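Local structure of putative diflavin flavoprotein A 5 (Nostoc sp. PCC 7120, 4FEK) at residues V47-G50 / D51-I55. The protein probably transfers electrons from NADH to oxygen, reducing it to water, this fragment being its N-terminal metallo-beta-lactamase-like domain. Numbering follows the deposited sequence.
Sequences VIEG and DKTAI
Ile48 and Ala54 face each other as an antiparallel hydrogen-bonded pair, and their backbones are joined twice: Ile48 N to Ala54 O at 2.9 Å, and Ala54 N to Ile48 O at 3.1 Å, both nearly straight. Each of these two carbonyl oxygens also receives a CA-H contact, from Thr53 to Ile48 O and from Val47 to Ala54 O. On the face opposite the side chains of Ile48 and Ala54, Val47 and Ile55 form a buried non-hydrogen-bonded pair whose CG2 methyls lie 4.2 Å apart. A chi1 of -175° swings Val47 CG1 diagonally to Thr53 CG2, at 4.0 Å, and leaves CG2 for Ile55. The two strands, 41-49 and 53-56, form a beta hairpin of the metallo-beta-lactamase-like domain, where the chain passes from the antiparallel to the parallel part of a mixed sheet; Ile55 continues the packing onto Leu80 and Val83 of strand 80-84. Burial ends toward the turn. The partly exposed Glu49 and Thr53 run side by side, with Glu49 CG 3.7 Å from Thr53 OG1. A single hydrogen bond, Gly50 N to Lys52 O at 2.9 Å, spans the turn at the exposed Asp51; it is more bent (145° at the hydrogen), its donor tilted from the carbonyl plane.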
# COMPACT_ATOMS: atom_id res chain seq x y z
N VAL A 47 4.73 -6.82 6.47
CA VAL A 47 5.28 -6.84 7.83
C VAL A 47 6.79 -6.78 7.72
O VAL A 47 7.39 -7.58 6.99
CB VAL A 47 4.91 -8.14 8.58
CG1 VAL A 47 5.40 -8.06 10.03
CG2 VAL A 47 3.40 -8.39 8.53
N ILE A 48 7.41 -5.79 8.36
CA ILE A 48 8.87 -5.73 8.44
C ILE A 48 9.27 -5.93 9.90
O ILE A 48 8.83 -5.18 10.79
CB ILE A 48 9.44 -4.38 7.96
CG1 ILE A 48 8.99 -4.08 6.52
CG2 ILE A 48 10.97 -4.39 8.06
CD1 ILE A 48 9.12 -2.58 6.16
N GLU A 49 10.12 -6.92 10.16
CA GLU A 49 10.51 -7.22 11.53
C GLU A 49 11.97 -6.90 11.77
O GLU A 49 12.83 -7.72 11.46
CB GLU A 49 10.29 -8.70 11.86
CG GLU A 49 8.85 -9.12 11.96
CD GLU A 49 8.71 -10.60 12.29
OE1 GLU A 49 9.75 -11.28 12.45
OE2 GLU A 49 7.56 -11.08 12.40
N GLY A 50 12.26 -5.73 12.30
CA GLY A 50 13.63 -5.43 12.68
C GLY A 50 13.71 -5.63 14.18
O GLY A 50 13.09 -6.54 14.73
N ASP A 51 14.47 -4.77 14.83
CA ASP A 51 14.37 -4.60 16.27
C ASP A 51 12.94 -4.22 16.66
O ASP A 51 12.41 -4.70 17.67
CB ASP A 51 15.33 -3.50 16.71
CG ASP A 51 16.79 -3.97 16.71
OD1 ASP A 51 17.02 -5.19 16.86
OD2 ASP A 51 17.69 -3.12 16.56
N LYS A 52 12.32 -3.35 15.85
CA LYS A 52 10.91 -3.00 16.02
C LYS A 52 10.11 -3.59 14.87
O LYS A 52 10.66 -3.85 13.80
CB LYS A 52 10.72 -1.48 16.06
CG LYS A 52 11.29 -0.81 17.32
CD LYS A 52 10.83 0.65 17.39
CE LYS A 52 11.42 1.37 18.59
NZ LYS A 52 12.82 0.92 18.84
N THR A 53 8.81 -3.82 15.08
CA THR A 53 7.97 -4.39 14.03
C THR A 53 6.95 -3.38 13.49
O THR A 53 6.28 -2.67 14.24
CB THR A 53 7.27 -5.71 14.50
OG1 THR A 53 8.26 -6.72 14.72
CG2 THR A 53 6.32 -6.22 13.44
N ALA A 54 6.86 -3.29 12.17
CA ALA A 54 5.86 -2.45 11.52
C ALA A 54 5.01 -3.24 10.54
O ALA A 54 5.50 -4.12 9.83
CB ALA A 54 6.53 -1.25 10.79
N ILE A 55 3.73 -2.92 10.51
CA ILE A 55 2.87 -3.41 9.45
C ILE A 55 2.55 -2.26 8.50
O ILE A 55 2.43 -1.09 8.90
CB ILE A 55 1.60 -4.10 9.97
CG1 ILE A 55 0.72 -3.16 10.75
CG2 ILE A 55 1.97 -5.29 10.89
CD1 ILE A 55 -0.48 -3.90 11.40